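Local coordinates for Serine/threonine-protein kinase-like protein ACR4 (Arabidopsis thaliana, PDB 7A0J) that acts as a receptor kinase with the CLE40 peptide to control formative cell division in root meristems, here represented by its extracellular beta-propeller domain, at residues I7-F18 with D274-V285; E93-L104 with L140-N150. One frame throughout, in Å; residues are numbered along the deposited sequence. Where two conformers were deposited one is given.

Contact 1 (I7-F18 with D274-V285); sequences IAISYGEGGSVF and DLAAGNYFTCGV
I9 packs into A276, F281 and C283 where repeats 1 and 7 of the seven-bladed beta-propeller meet and close the ring. Strands 7-10 and 274-277, the edge strands of two separate sheets, run nearly parallel (20°). Their axes approach to 5.7 Å, yet the backbones do not pair, and the join rests on side chains and water.

The apolar part centres on I9, whose branches part in different directions. CG1 meets the methyl of A276 at 3.7 Å (I9 CG1 to A276 CB), and CD1 reaches C283 SG at 3.6 Å. With chi1 at -72°, CG2 is anti to the backbone N and lies against F281 CE2 at 3.3 Å. The same CG2 sits over G278 CA, where a side chain would collide with it. Farther along, I7 CD1 rests on the L275 carbonyl group and approaches V285 CG2 end to end. F18 comes in from the second strand: its CZ touches V285 CG1 at 3.6 Å, and its ring meets C283 SG obliquely, while that sulfur is in a disulfide with C295.

At the loop end the contacts are aromatic. The edge of the F281 ring faces S10 O in its plane, and S16 CB meets CZ obliquely. N279 N stands 3.7 Å above one face of the Y11 ring, and the amide of N279 is turned 39° from that ring.

Water completes the seam. Water 1 lies 2.8 Å from both I9 O and A277 O, between the two edge strands. Water 2 links the loops, accepting from G12 N and, at 2.9 Å, from N279 ND2.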
loop_
_atom_site.group_PDB
_atom_site.type_symbol
_atom_site.label_atom_id
_atom_site.label_comp_id
_atom_site.label_asym_id
_atom_site.label_seq_id
_atom_site.Cartn_x
_atom_site.Cartn_y
_atom_site.Cartn_z
ATOM N N ILE A 7 7.425 2.399 3.535
ATOM C CA ILE A 7 7.852 0.982 3.335
ATOM C C ILE A 7 6.813 0.270 2.459
ATOM O O ILE A 7 5.626 0.634 2.528
ATOM C CB ILE A 7 8.065 0.277 4.691
ATOM C CG1 ILE A 7 6.791 0.259 5.543
ATOM C CG2 ILE A 7 9.232 0.912 5.433
ATOM C CD1 ILE A 7 6.881 -0.612 6.775
ATOM N N ALA A 8 7.255 -0.702 1.657
ATOM C CA ALA A 8 6.416 -1.453 0.694
ATOM C C ALA A 8 7.031 -2.834 0.442
ATOM O O ALA A 8 8.247 -2.999 0.679
ATOM C CB ALA A 8 6.275 -0.670 -0.589
ATOM N N ILE A 9 6.209 -3.780 -0.015
ATOM C CA ILE A 9 6.605 -5.198 -0.255
ATOM C C ILE A 9 6.185 -5.615 -1.668
ATOM O O ILE A 9 5.029 -5.337 -2.059
ATOM C CB ILE A 9 6.001 -6.127 0.815
ATOM C CG1 ILE A 9 6.695 -5.942 2.169
ATOM C CG2 ILE A 9 6.031 -7.581 0.359
ATOM C CD1 ILE A 9 6.089 -6.751 3.294
ATOM N N SER A 10 7.111 -6.249 -2.389
ATOM C CA SER A 10 6.851 -6.964 -3.665
ATOM C C SER A 10 6.863 -8.472 -3.398
ATOM O O SER A 10 7.575 -8.894 -2.464
ATOM C CB SER A 10 7.850 -6.575 -4.719
ATOM O OG SER A 10 7.739 -5.193 -5.025
ATOM N N TYR A 11 6.098 -9.230 -4.185
ATOM C CA TYR A 11 5.823 -10.674 -3.967
ATOM C C TYR A 11 5.626 -11.371 -5.318
ATOM O O TYR A 11 5.723 -10.692 -6.360
ATOM C CB TYR A 11 4.596 -10.824 -3.062
ATOM C CG TYR A 11 3.440 -9.936 -3.447
ATOM C CD1 TYR A 11 3.337 -8.644 -2.956
ATOM C CD2 TYR A 11 2.465 -10.373 -4.330
ATOM C CE1 TYR A 11 2.288 -7.815 -3.318
ATOM C CE2 TYR A 11 1.408 -9.557 -4.701
ATOM C CZ TYR A 11 1.319 -8.273 -4.194
ATOM O OH TYR A 11 0.284 -7.462 -4.554
ATOM N N GLY A 12 5.376 -12.685 -5.286
ATOM C CA GLY A 12 5.130 -13.523 -6.475
ATOM C C GLY A 12 6.281 -14.475 -6.752
ATOM O O GLY A 12 7.209 -14.545 -5.920
ATOM N N GLU A 13 6.223 -15.174 -7.890
ATOM C CA GLU A 13 7.168 -16.256 -8.283
ATOM C C GLU A 13 8.576 -15.686 -8.502
ATOM O O GLU A 13 9.544 -16.456 -8.352
ATOM C CB GLU A 13 6.666 -16.966 -9.542
ATOM C CG GLU A 13 5.410 -17.785 -9.308
ATOM C CD GLU A 13 4.985 -18.637 -10.492
ATOM O OE1 GLU A 13 5.052 -18.135 -11.632
ATOM O OE2 GLU A 13 4.596 -19.803 -10.273
ATOM N N GLY A 14 8.681 -14.397 -8.845
ATOM C CA GLY A 14 9.958 -13.676 -9.024
ATOM C C GLY A 14 10.732 -13.530 -7.722
ATOM O O GLY A 14 11.955 -13.308 -7.794
ATOM N N GLY A 15 10.053 -13.630 -6.574
ATOM C CA GLY A 15 10.658 -13.530 -5.231
ATOM C C GLY A 15 9.968 -12.485 -4.368
ATOM O O GLY A 15 9.021 -11.837 -4.853
ATOM N N SER A 16 10.432 -12.332 -3.126
ATOM C CA SER A 16 9.880 -11.413 -2.096
ATOM C C SER A 16 10.879 -10.281 -1.850
ATOM O O SER A 16 12.061 -10.593 -1.602
ATOM C CB SER A 16 9.594 -12.157 -0.824
ATOM O OG SER A 16 10.753 -12.848 -0.382
ATOM N N VAL A 17 10.428 -9.026 -1.914
ATOM C CA VAL A 17 11.294 -7.832 -1.686
ATOM C C VAL A 17 10.572 -6.849 -0.759
ATOM O O VAL A 17 9.364 -6.619 -0.946
ATOM C CB VAL A 17 11.710 -7.165 -3.011
ATOM C CG1 VAL A 17 12.530 -5.906 -2.782
ATOM C CG2 VAL A 17 12.472 -8.132 -3.904
ATOM N N PHE A 18 11.318 -6.301 0.201
ATOM C CA PHE A 18 10.933 -5.151 1.053
ATOM C C PHE A 18 11.766 -3.947 0.608
ATOM O O PHE A 18 13.002 -4.083 0.505
ATOM C CB PHE A 18 11.156 -5.492 2.527
ATOM C CG PHE A 18 10.993 -4.343 3.490
ATOM C CD1 PHE A 18 12.036 -3.459 3.724
ATOM C CD2 PHE A 18 9.804 -4.155 4.178
ATOM C CE1 PHE A 18 11.888 -2.406 4.615
ATOM C CE2 PHE A 18 9.657 -3.103 5.069
ATOM C CZ PHE A 18 10.700 -2.231 5.285
ATOM N N ASP A 274 5.953 0.816 12.135
ATOM C CA ASP A 274 5.206 0.660 10.857
ATOM C C ASP A 274 5.266 -0.796 10.373
ATOM O O ASP A 274 6.201 -1.518 10.772
ATOM C CB ASP A 274 5.743 1.617 9.789
ATOM C CG ASP A 274 4.716 2.021 8.743
ATOM O OD1 ASP A 274 3.600 1.462 8.762
ATOM O OD2 ASP A 274 5.041 2.900 7.921
ATOM N N LEU A 275 4.287 -1.199 9.554
ATOM C CA LEU A 275 4.192 -2.543 8.919
ATOM C C LEU A 275 4.022 -2.387 7.406
ATOM O O LEU A 275 3.535 -1.327 6.966
ATOM C CB LEU A 275 2.998 -3.313 9.494
ATOM C CG LEU A 275 3.087 -3.725 10.962
ATOM C CD1 LEU A 275 1.848 -4.507 11.369
ATOM C CD2 LEU A 275 4.345 -4.538 11.238
ATOM N N ALA A 276 4.413 -3.419 6.654
ATOM C CA ALA A 276 4.110 -3.616 5.217
ATOM C C ALA A 276 3.700 -5.077 5.007
ATOM O O ALA A 276 4.233 -5.947 5.722
ATOM C CB ALA A 276 5.303 -3.245 4.371
ATOM N N ALA A 277 2.773 -5.329 4.081
ATOM C CA ALA A 277 2.225 -6.672 3.786
ATOM C C ALA A 277 2.404 -6.989 2.299
ATOM O O ALA A 277 2.106 -6.113 1.462
ATOM C CB ALA A 277 0.775 -6.741 4.195
ATOM N N GLY A 278 2.916 -8.189 2.005
ATOM C CA GLY A 278 2.856 -8.834 0.679
ATOM C C GLY A 278 1.696 -9.810 0.633
ATOM O O GLY A 278 0.783 -9.666 1.469
ATOM N N ASN A 279 1.734 -10.787 -0.277
ATOM C CA ASN A 279 0.638 -11.776 -0.464
ATOM C C ASN A 279 0.540 -12.681 0.772
ATOM O O ASN A 279 -0.579 -12.810 1.306
ATOM C CB ASN A 279 0.775 -12.574 -1.768
ATOM C CG ASN A 279 2.143 -13.189 -1.993
ATOM O OD1 ASN A 279 3.028 -13.095 -1.145
ATOM N ND2 ASN A 279 2.325 -13.816 -3.143
ATOM N N TYR A 280 1.658 -13.270 1.218
ATOM C CA TYR A 280 1.688 -14.342 2.251
ATOM C C TYR A 280 2.776 -14.081 3.302
ATOM O O TYR A 280 3.246 -15.055 3.924
ATOM C CB TYR A 280 1.895 -15.707 1.587
ATOM C CG TYR A 280 0.858 -16.058 0.551
ATOM C CD1 TYR A 280 -0.457 -16.300 0.913
ATOM C CD2 TYR A 280 1.186 -16.144 -0.792
ATOM C CE1 TYR A 280 -1.420 -16.620 -0.031
ATOM C CE2 TYR A 280 0.236 -16.462 -1.750
ATOM C CZ TYR A 280 -1.073 -16.702 -1.368
ATOM O OH TYR A 280 -2.013 -17.018 -2.304
ATOM N N PHE A 281 3.148 -12.818 3.527
ATOM C CA PHE A 281 4.146 -12.427 4.557
ATOM C C PHE A 281 4.048 -10.927 4.854
ATOM O O PHE A 281 3.676 -10.142 3.956
ATOM C CB PHE A 281 5.559 -12.809 4.110
ATOM C CG PHE A 281 6.000 -12.150 2.830
ATOM C CD1 PHE A 281 5.628 -12.672 1.601
ATOM C CD2 PHE A 281 6.777 -11.003 2.857
ATOM C CE1 PHE A 281 6.027 -12.061 0.423
ATOM C CE2 PHE A 281 7.177 -10.395 1.677
ATOM C CZ PHE A 281 6.798 -10.922 0.464
ATOM N N THR A 282 4.384 -10.561 6.093
ATOM C CA THR A 282 4.378 -9.175 6.626
ATOM C C THR A 282 5.785 -8.838 7.125
ATOM O O THR A 282 6.455 -9.743 7.658
ATOM C CB THR A 282 3.329 -9.031 7.737
ATOM O OG1 THR A 282 2.057 -9.302 7.151
ATOM C CG2 THR A 282 3.310 -7.664 8.388
ATOM N N CYS A 283 6.203 -7.584 6.950
ATOM C CA CYS A 283 7.474 -7.029 7.481
ATOM C C CYS A 283 7.162 -5.818 8.365
ATOM O O CYS A 283 6.263 -5.038 8.003
ATOM C CB CYS A 283 8.420 -6.641 6.351
ATOM S SG CYS A 283 8.835 -8.030 5.266
ATOM N N GLY A 284 7.871 -5.696 9.491
ATOM C CA GLY A 284 7.809 -4.538 10.400
ATOM C C GLY A 284 9.173 -3.888 10.541
ATOM O O GLY A 284 10.182 -4.603 10.390
ATOM N N VAL A 285 9.200 -2.580 10.815
ATOM C CA VAL A 285 10.447 -1.786 11.033
ATOM C C VAL A 285 10.475 -1.315 12.493
ATOM O O VAL A 285 9.448 -0.794 12.968
ATOM C CB VAL A 285 10.566 -0.611 10.041
ATOM C CG1 VAL A 285 10.961 -1.095 8.653
ATOM C CG2 VAL A 285 9.301 0.233 9.966
HETATM O O HOH W 1 2.422 -5.200 -1.133
HETATM O O HOH W 2 4.988 -15.065 -3.056
#

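Contact 2 (E93-L104 with L140-N150)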
loop_
_atom_site.group_PDB
_atom_site.type_symbol
_atom_site.label_atom_id
_atom_site.label_comp_id
_atom_site.label_asym_id
_atom_site.label_seq_id
_atom_site.Cartn_x
_atom_site.Cartn_y
_atom_site.Cartn_z
ATOM N N GLU A 93 -0.624 10.477 -4.855
ATOM C CA GLU A 93 -0.493 9.110 -4.284
ATOM C C GLU A 93 -0.384 8.076 -5.408
ATOM O O GLU A 93 -0.841 8.361 -6.530
ATOM C CB GLU A 93 -1.700 8.762 -3.413
ATOM C CG GLU A 93 -1.917 9.715 -2.252
ATOM C CD GLU A 93 -3.056 9.323 -1.327
ATOM O OE1 GLU A 93 -3.358 8.115 -1.238
ATOM O OE2 GLU A 93 -3.642 10.227 -0.701
ATOM N N VAL A 94 0.202 6.920 -5.090
ATOM C CA VAL A 94 0.213 5.698 -5.946
ATOM C C VAL A 94 -0.126 4.502 -5.052
ATOM O O VAL A 94 0.341 4.477 -3.899
ATOM C CB VAL A 94 1.563 5.509 -6.669
ATOM C CG1 VAL A 94 1.789 6.587 -7.719
ATOM C CG2 VAL A 94 2.738 5.454 -5.704
ATOM N N SER A 95 -0.928 3.566 -5.562
ATOM C CA SER A 95 -1.265 2.281 -4.898
ATOM C C SER A 95 -1.151 1.146 -5.921
ATOM O O SER A 95 -1.777 1.255 -6.994
ATOM C CB SER A 95 -2.634 2.329 -4.272
ATOM O OG SER A 95 -3.628 2.582 -5.250
ATOM N N ALA A 96 -0.369 0.115 -5.594
ATOM C CA ALA A 96 -0.087 -1.054 -6.458
ATOM C C ALA A 96 -0.841 -2.276 -5.926
ATOM O O ALA A 96 -0.656 -2.616 -4.742
ATOM C CB ALA A 96 1.399 -1.308 -6.511
ATOM N N GLY A 97 -1.677 -2.886 -6.771
ATOM C CA GLY A 97 -2.280 -4.209 -6.535
ATOM C C GLY A 97 -1.321 -5.309 -6.949
ATOM O O GLY A 97 -0.099 -5.067 -6.917
ATOM N N ASP A 98 -1.845 -6.475 -7.333
ATOM C CA ASP A 98 -1.037 -7.620 -7.828
ATOM C C ASP A 98 -0.473 -7.271 -9.210
ATOM O O ASP A 98 0.758 -7.371 -9.385
ATOM C CB ASP A 98 -1.863 -8.910 -7.868
ATOM C CG ASP A 98 -2.271 -9.428 -6.498
ATOM O OD1 ASP A 98 -1.683 -8.973 -5.495
ATOM O OD2 ASP A 98 -3.172 -10.285 -6.446
ATOM N N TYR A 99 -1.344 -6.861 -10.139
ATOM C CA TYR A 99 -1.037 -6.693 -11.585
ATOM C C TYR A 99 -1.543 -5.338 -12.096
ATOM O O TYR A 99 -1.800 -5.222 -13.307
ATOM C CB TYR A 99 -1.668 -7.831 -12.393
ATOM C CG TYR A 99 -1.481 -9.203 -11.797
ATOM C CD1 TYR A 99 -0.223 -9.782 -11.721
ATOM C CD2 TYR A 99 -2.558 -9.928 -11.312
ATOM C CE1 TYR A 99 -0.042 -11.045 -11.178
ATOM C CE2 TYR A 99 -2.392 -11.190 -10.764
ATOM C CZ TYR A 99 -1.130 -11.751 -10.697
ATOM O OH TYR A 99 -0.953 -12.994 -10.159
ATOM N N HIS A 100 -1.667 -4.340 -11.215
ATOM C CA HIS A 100 -2.144 -2.979 -11.580
ATOM C C HIS A 100 -1.530 -1.930 -10.648
ATOM O O HIS A 100 -1.173 -2.272 -9.505
ATOM C CB HIS A 100 -3.682 -2.927 -11.588
ATOM C CG HIS A 100 -4.285 -2.524 -10.283
ATOM N ND1 HIS A 100 -4.676 -3.444 -9.330
ATOM C CD2 HIS A 100 -4.552 -1.307 -9.765
ATOM C CE1 HIS A 100 -5.165 -2.810 -8.284
ATOM N NE2 HIS A 100 -5.095 -1.497 -8.523
ATOM N N LEU A 101 -1.426 -0.697 -11.147
ATOM C CA LEU A 101 -1.015 0.510 -10.386
ATOM C C LEU A 101 -2.044 1.616 -10.642
ATOM O O LEU A 101 -2.421 1.797 -11.813
ATOM C CB LEU A 101 0.381 0.935 -10.853
ATOM C CG LEU A 101 0.909 2.235 -10.247
ATOM C CD1 LEU A 101 1.170 2.066 -8.759
ATOM C CD2 LEU A 101 2.171 2.689 -10.963
ATOM N N CYS A 102 -2.487 2.309 -9.589
ATOM C CA CYS A 102 -3.379 3.499 -9.670
ATOM C C CYS A 102 -2.654 4.718 -9.096
ATOM O O CYS A 102 -1.966 4.565 -8.070
ATOM C CB CYS A 102 -4.692 3.277 -8.930
ATOM S SG CYS A 102 -5.769 2.058 -9.725
ATOM N N GLY A 103 -2.801 5.873 -9.751
ATOM C CA GLY A 103 -2.243 7.165 -9.312
ATOM C C GLY A 103 -3.336 8.201 -9.115
ATOM O O GLY A 103 -4.165 8.363 -10.030
ATOM N N LEU A 104 -3.346 8.870 -7.959
ATOM C CA LEU A 104 -4.254 10.012 -7.671
ATOM C C LEU A 104 -3.694 11.261 -8.363
ATOM O O LEU A 104 -2.717 11.839 -7.846
ATOM C CB LEU A 104 -4.371 10.200 -6.154
ATOM C CG LEU A 104 -5.420 11.209 -5.692
ATOM C CD1 LEU A 104 -6.809 10.816 -6.178
ATOM C CD2 LEU A 104 -5.406 11.345 -4.178
ATOM N N LEU A 140 -11.014 12.532 -3.316
ATOM C CA LEU A 140 -10.515 11.253 -2.744
ATOM C C LEU A 140 -9.067 11.421 -2.269
ATOM O O LEU A 140 -8.343 12.252 -2.846
ATOM C CB LEU A 140 -10.601 10.151 -3.805
ATOM C CG LEU A 140 -11.996 9.860 -4.359
ATOM C CD1 LEU A 140 -11.910 8.904 -5.540
ATOM C CD2 LEU A 140 -12.911 9.295 -3.282
ATOM N N HIS A 141 -8.677 10.644 -1.254
ATOM C CA HIS A 141 -7.274 10.465 -0.792
ATOM C C HIS A 141 -7.117 9.049 -0.226
ATOM O O HIS A 141 -8.108 8.288 -0.254
ATOM C CB HIS A 141 -6.895 11.557 0.218
ATOM C CG HIS A 141 -7.668 11.501 1.493
ATOM N ND1 HIS A 141 -7.183 10.872 2.621
ATOM C CD2 HIS A 141 -8.881 11.993 1.824
ATOM C CE1 HIS A 141 -8.066 10.978 3.594
ATOM N NE2 HIS A 141 -9.116 11.661 3.130
ATOM N N SER A 142 -5.919 8.715 0.261
ATOM C CA SER A 142 -5.582 7.419 0.909
ATOM C C SER A 142 -5.936 6.252 -0.023
ATOM O O SER A 142 -6.670 5.343 0.413
ATOM C CB SER A 142 -6.274 7.300 2.246
ATOM O OG SER A 142 -5.935 8.393 3.088
ATOM N N LEU A 143 -5.431 6.281 -1.261
ATOM C CA LEU A 143 -5.539 5.160 -2.236
ATOM C C LEU A 143 -4.990 3.880 -1.591
ATOM O O LEU A 143 -3.961 3.960 -0.891
ATOM C CB LEU A 143 -4.763 5.503 -3.515
ATOM C CG LEU A 143 -5.598 6.019 -4.686
ATOM C CD1 LEU A 143 -6.384 7.263 -4.303
ATOM C CD2 LEU A 143 -4.711 6.305 -5.889
ATOM N N SER A 144 -5.665 2.749 -1.815
ATOM C CA SER A 144 -5.249 1.404 -1.340
ATOM C C SER A 144 -5.726 0.350 -2.343
ATOM O O SER A 144 -6.927 0.354 -2.680
ATOM C CB SER A 144 -5.762 1.129 0.049
ATOM O OG SER A 144 -4.910 0.219 0.729
ATOM N N ALA A 145 -4.811 -0.512 -2.797
ATOM C CA ALA A 145 -5.017 -1.464 -3.912
ATOM C C ALA A 145 -5.256 -2.877 -3.369
ATOM O O ALA A 145 -4.480 -3.319 -2.497
ATOM C CB ALA A 145 -3.824 -1.427 -4.832
ATOM N N GLY A 146 -6.299 -3.545 -3.873
ATOM C CA GLY A 146 -6.521 -4.993 -3.714
ATOM C C GLY A 146 -6.027 -5.755 -4.931
ATOM O O GLY A 146 -5.356 -5.135 -5.777
ATOM N N SER A 147 -6.344 -7.051 -5.022
ATOM C CA SER A 147 -5.938 -7.940 -6.142
ATOM C C SER A 147 -6.667 -7.534 -7.429
ATOM O O SER A 147 -5.998 -7.446 -8.475
ATOM C CB SER A 147 -6.180 -9.394 -5.814
ATOM O OG SER A 147 -5.317 -9.830 -4.776
ATOM N N GLU A 148 -7.982 -7.298 -7.350
ATOM C CA GLU A 148 -8.862 -7.045 -8.525
ATOM C C GLU A 148 -9.731 -5.801 -8.292
ATOM O O GLU A 148 -10.777 -5.690 -8.959
ATOM C CB GLU A 148 -9.734 -8.274 -8.796
ATOM C CG GLU A 148 -8.942 -9.563 -8.933
ATOM C CD GLU A 148 -9.774 -10.795 -9.247
ATOM O OE1 GLU A 148 -10.732 -10.679 -10.039
ATOM O OE2 GLU A 148 -9.462 -11.872 -8.698
ATOM N N PHE A 149 -9.307 -4.892 -7.405
ATOM C CA PHE A 149 -10.012 -3.621 -7.089
ATOM C C PHE A 149 -9.021 -2.609 -6.501
ATOM O O PHE A 149 -7.884 -2.998 -6.164
ATOM C CB PHE A 149 -11.167 -3.872 -6.115
ATOM C CG PHE A 149 -10.741 -4.298 -4.732
ATOM C CD1 PHE A 149 -10.525 -3.361 -3.733
ATOM C CD2 PHE A 149 -10.541 -5.637 -4.434
ATOM C CE1 PHE A 149 -10.124 -3.756 -2.465
ATOM C CE2 PHE A 149 -10.144 -6.030 -3.165
ATOM C CZ PHE A 149 -9.936 -5.089 -2.183
ATOM N N ASN A 150 -9.458 -1.351 -6.378
ATOM C CA ASN A 150 -8.717 -0.251 -5.701
ATOM C C ASN A 150 -9.722 0.584 -4.898
ATOM O O ASN A 150 -10.857 0.767 -5.382
ATOM C CB ASN A 150 -7.929 0.597 -6.704
ATOM C CG ASN A 150 -6.668 1.196 -6.117
ATOM O OD1 ASN A 150 -6.729 2.074 -5.258
ATOM N ND2 ASN A 150 -5.519 0.734 -6.577
HETATM O O HOH W 3 -2.053 5.832 -0.597
HETATM O O HOH W 4 -4.009 -6.199 -9.685
#
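E93 reaches across to S142 and L143 with a side chain extended beyond CG (chi2 -176°), so that its carboxylate straddles two successive backbone amides. S142 N gives OE2 a fairly straight bond of 2.9 Å (154°) on the syn lone pair, and L143 N gives OE1 a more bent one of 2.8 Å. Water 3 donates to the same OE1 and to L143 O. With an alanine in place of E93, both amides would probably lose their acceptor and water 3 one of its holds.

Beside this fork, L104 crosses L143 obliquely, with L104 CB 3.9 Å from L143 CD2. A145 CB presses on G97 N at 3.2 Å.

At the far end S147 OG donates to D98 OD2 at 2.8 Å, from well above the carboxylate plane; D98 OD1 is probably hydrogen-bonded to Y11 OH. H100 takes an unusual chi1 of 91°, which turns its ring edge toward G146 O and puts ND1 2.9 Å from water 4, itself a donor to S147 O.

Acidic side chains thus receive donors at both ends of a seam between two propeller blades, an environment likely to favour the ionised form of E93.

In the fold
Both contacts are seams between neighbouring blades of one propeller, their centres about 16 Å apart. Along the chain the order is 7-18, 93-104, 140-150, 274-285, so contact 2, between repeats 3 and 4, is nested inside the loop that contact 1 closes between repeats 1 and 7. They share no sheet, but they touch near the middle of the ring: Y11 OH lies 2.7 Å from D98 OD1, probably a hydrogen bond. The N-terminus also joins them, for strand 2-3 pairs with 139-145, in the sheet of contact 2, just before strand 7-10 enters contact 1. Blades distant in sequence are thereby tied together within the ectodomain.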